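Local coordinates for immunity protein 52 domain-containing protein (Burkholderia pseudomallei K96243, PDB 4RHO), which is of unknown function but probably acts as an immunity protein that protects the cell against a cognate bacterial toxin, at residues 214-217 / 218-221; 231-234 / 235-238. All blocks are in the same frame, centred on the assembly; numbering follows the deposited sequence.

Contact 1: 214-217 / 218-221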
loop_
_atom_site.group_PDB
_atom_site.type_symbol
_atom_site.label_atom_id
_atom_site.label_comp_id
_atom_site.label_asym_id
_atom_site.label_seq_id
_atom_site.Cartn_x
_atom_site.Cartn_y
_atom_site.Cartn_z
ATOM N N GLY A 214 3.747 8.237 -21.967
ATOM C CA GLY A 214 3.805 9.503 -22.693
ATOM C C GLY A 214 2.845 10.585 -22.225
ATOM O O GLY A 214 2.553 11.517 -22.982
ATOM N N LYS A 215 2.385 10.513 -20.956
ATOM C CA LYS A 215 1.502 11.556 -20.398
ATOM C C LYS A 215 1.410 11.448 -18.870
ATOM O O LYS A 215 1.762 10.410 -18.295
ATOM C CB LYS A 215 0.080 11.481 -21.025
ATOM C CG LYS A 215 -0.760 10.299 -20.526
ATOM C CD LYS A 215 -2.188 10.362 -21.063
ATOM C CE LYS A 215 -3.094 9.346 -20.403
ATOM N NZ LYS A 215 -3.313 9.652 -18.959
ATOM N N GLN A 216 0.902 12.515 -18.210
ATOM C CA GLN A 216 0.669 12.482 -16.775
ATOM C C GLN A 216 -0.517 11.585 -16.467
ATOM O O GLN A 216 -1.631 11.852 -16.927
ATOM C CB GLN A 216 0.442 13.899 -16.220
ATOM C CG GLN A 216 0.229 13.920 -14.702
ATOM C CD GLN A 216 0.093 15.315 -14.148
ATOM O OE1 GLN A 216 0.467 16.303 -14.780
ATOM N NE2 GLN A 216 -0.352 15.413 -12.907
ATOM N N THR A 217 -0.264 10.469 -15.791
ATOM C CA THR A 217 -1.303 9.500 -15.461
ATOM C C THR A 217 -2.139 9.993 -14.255
ATOM O O THR A 217 -3.363 9.844 -14.247
ATOM C CB THR A 217 -0.670 8.130 -15.180
ATOM O OG1 THR A 217 0.153 7.770 -16.284
ATOM C CG2 THR A 217 -1.713 7.045 -14.932
ATOM N N GLY A 218 -1.465 10.559 -13.258
ATOM C CA GLY A 218 -2.124 11.043 -12.054
ATOM C C GLY A 218 -1.298 12.019 -11.254
ATOM O O GLY A 218 -0.307 12.559 -11.751
ATOM N N THR A 219 -1.724 12.294 -10.032
ATOM C CA THR A 219 -1.028 13.238 -9.166
ATOM C C THR A 219 -1.018 12.723 -7.742
ATOM O O THR A 219 -2.048 12.254 -7.252
ATOM C CB THR A 219 -1.706 14.648 -9.243
ATOM O OG1 THR A 219 -1.918 15.004 -10.607
ATOM C CG2 THR A 219 -0.885 15.736 -8.543
ATOM N N ILE A 220 0.133 12.824 -7.059
ATOM C CA ILE A 220 0.204 12.548 -5.624
ATOM C C ILE A 220 0.012 13.855 -4.861
ATOM O O ILE A 220 0.739 14.828 -5.105
ATOM C CB ILE A 220 1.544 11.854 -5.236
ATOM C CG1 ILE A 220 1.725 10.529 -5.995
ATOM C CG2 ILE A 220 1.627 11.639 -3.705
ATOM C CD1 ILE A 220 3.128 9.931 -5.876
ATOM N N ILE A 221 -1.001 13.910 -4.004
ATOM C CA ILE A 221 -1.281 15.092 -3.211
ATOM C C ILE A 221 -0.642 14.937 -1.830
ATOM O O ILE A 221 -0.913 13.957 -1.136
ATOM C CB ILE A 221 -2.809 15.334 -3.113
ATOM C CG1 ILE A 221 -3.483 15.204 -4.508
ATOM C CG2 ILE A 221 -3.105 16.699 -2.470
ATOM C CD1 ILE A 221 -4.969 14.945 -4.452
#
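Gln216 reaches along its own strand to Gly218 and Thr219. From CB the chain leaves with CG anti to the backbone N (chi1 -178°) and stays extended, which carries it forward beside the backbone. Gln216 CG already lies 3.3 Å from Gly218 O. Gln216 CD follows above the same carbonyl oxygen, and at the tip Gln216 NE2 donates to Gly218 O at 3.1 Å. The N-H...O angle of this bond is 151°. The donor stands above the carbonyl plane, 56° out of it, while the oxygen lies close to the plane of the Gln216 amide. Gln216 NE2 also lies 2.8 Å from Thr219 OG1, a hydroxyl that is hydrogen-bonded to Lys194 O and Ile196 N.

Just after Gln216 the strand is irregular: Thr217 and Gly218 both face Val210 of the hairpin partner 206-212, a classic beta bulge. The chemistry is that of a primary amide placed just before a bulge: one N-H is spent on a main-chain carbonyl of the bulge itself, which fixes the rotation of the amide and ties the Gln216 side chain to the distorted part of the strand.

Contact 2: 231-234 / 235-238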
loop_
_atom_site.group_PDB
_atom_site.type_symbol
_atom_site.label_atom_id
_atom_site.label_comp_id
_atom_site.label_asym_id
_atom_site.label_seq_id
_atom_site.Cartn_x
_atom_site.Cartn_y
_atom_site.Cartn_z
ATOM N N VAL A 231 -0.576 11.370 13.214
ATOM C CA VAL A 231 -2.004 11.416 13.526
ATOM C C VAL A 231 -2.208 12.147 14.862
ATOM O O VAL A 231 -3.247 12.772 15.072
ATOM C CB VAL A 231 -2.627 9.985 13.555
ATOM C CG1 VAL A 231 -4.119 10.041 13.868
ATOM C CG2 VAL A 231 -2.381 9.257 12.239
ATOM N N ASP A 232 -1.157 12.160 15.718
ATOM C CA ASP A 232 -1.200 12.831 17.022
ATOM C C ASP A 232 -0.979 14.362 16.883
ATOM O O ASP A 232 -1.203 15.104 17.843
ATOM C CB ASP A 232 -0.147 12.226 17.970
ATOM C CG ASP A 232 -0.374 10.752 18.283
ATOM O OD1 ASP A 232 -1.531 10.285 18.146
ATOM O OD2 ASP A 232 0.584 10.087 18.732
ATOM N N ASN A 233 -0.535 14.822 15.697
ATOM C CA ASN A 233 -0.325 16.252 15.449
ATOM C C ASN A 233 -1.612 16.897 14.867
ATOM O O ASN A 233 -1.981 16.621 13.722
ATOM C CB ASN A 233 0.873 16.470 14.499
ATOM C CG ASN A 233 1.311 17.919 14.376
ATOM O OD1 ASN A 233 0.547 18.855 14.632
ATOM N ND2 ASN A 233 2.542 18.129 13.959
ATOM N N PRO A 234 -2.310 17.769 15.654
ATOM C CA PRO A 234 -3.583 18.342 15.157
ATOM C C PRO A 234 -3.394 19.229 13.908
ATOM O O PRO A 234 -4.328 19.373 13.121
ATOM C CB PRO A 234 -4.098 19.165 16.355
ATOM C CG PRO A 234 -2.910 19.360 17.237
ATOM C CD PRO A 234 -2.043 18.167 17.052
ATOM N N GLU A 235 -2.178 19.796 13.712
ATOM C CA GLU A 235 -1.888 20.617 12.530
ATOM C C GLU A 235 -1.818 19.747 11.262
ATOM O O GLU A 235 -2.340 20.139 10.215
ATOM C CB GLU A 235 -0.573 21.402 12.713
ATOM C CG GLU A 235 -0.647 22.480 13.787
ATOM C CD GLU A 235 0.578 23.374 13.880
ATOM O OE1 GLU A 235 1.316 23.483 12.874
ATOM O OE2 GLU A 235 0.749 24.035 14.931
ATOM N N HIS A 236 -1.195 18.557 11.362
ATOM C CA HIS A 236 -1.101 17.624 10.228
ATOM C C HIS A 236 -2.489 17.134 9.817
ATOM O O HIS A 236 -2.807 17.105 8.625
ATOM C CB HIS A 236 -0.192 16.429 10.577
ATOM C CG HIS A 236 1.247 16.800 10.773
ATOM N ND1 HIS A 236 2.197 15.848 11.091
ATOM C CD2 HIS A 236 1.853 18.010 10.687
ATOM C CE1 HIS A 236 3.342 16.503 11.183
ATOM N NE2 HIS A 236 3.183 17.807 10.950
ATOM N N VAL A 237 -3.339 16.806 10.806
ATOM C CA VAL A 237 -4.703 16.344 10.547
ATOM C C VAL A 237 -5.549 17.492 9.926
ATOM O O VAL A 237 -6.253 17.270 8.942
ATOM C CB VAL A 237 -5.366 15.783 11.845
ATOM C CG1 VAL A 237 -6.845 15.468 11.619
ATOM C CG2 VAL A 237 -4.620 14.545 12.350
ATOM N N ALA A 238 -5.409 18.725 10.462
ATOM C CA ALA A 238 -6.201 19.876 10.008
ATOM C C ALA A 238 -5.918 20.229 8.530
ATOM O O ALA A 238 -6.845 20.567 7.800
ATOM C CB ALA A 238 -5.925 21.082 10.891
#
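The N-terminus of helix 234-249 is capped by Asn233, whose side chain meets both Glu235 and His236. With CG anti to the backbone N (chi1 -170°), the amide is set beside the first turn, OD1 toward Glu235 N and ND2 over the His236 ring. Asn233 OD1 accepts from Glu235 N at 3.0 Å; the bond is bent, with an N-H...O angle of 142°, and the donor is tilted from the carbonyl plane. The same oxygen touches Glu235 CB, while the carboxylate end of Glu235 leads away.

The other half of the amide lies across one face of the His236 imidazole. The two planes are 30° apart and stacked, and Asn233 ND2 sits above the ring toward its rim, 3.1 Å from His236 NE2 but too poorly angled for a hydrogen bond. Asn233 CB adds a CH-pi contact, 3.9 Å from the centroid of the His236 ring. An N-cap thus serves here in two ways, satisfying an N-H of the first turn and roofing an aromatic side chain.

Regular helical bonding begins at the cap itself: Val237 N donates to Asn233 O at 3.2 Å and nearly straight, and Ala238 N donates to Pro234 O at 2.9 Å. Val237 CG2 packs 3.5 Å from Val231 O, bringing the preceding loop against the helix. His236 ND1 is hydrogen-bonded to the backbone N of Ser230, and the imidazole also meets the Phe229 ring.

In the fold
Both contacts are local and partly buried, and they follow one another in the chain: contact 1 lies on strand 215-222, contact 2 where the following loop becomes helix 234-249. Their centres are 27 Å apart and they do not touch. Contact 1 belongs to the antiparallel sheet, on a strand bonded to 206-212 and 189-192; it pairs buried Gly218 and Thr219 with partly exposed Gln216 and Thr217. Contact 2 is more peripheral, with exposed Pro234, Glu235 and Ala238 beside buried His236 and Val237. In each an amide side chain serves the backbone, as donor to a carbonyl in the strand and as acceptor from an N-H at the helix start.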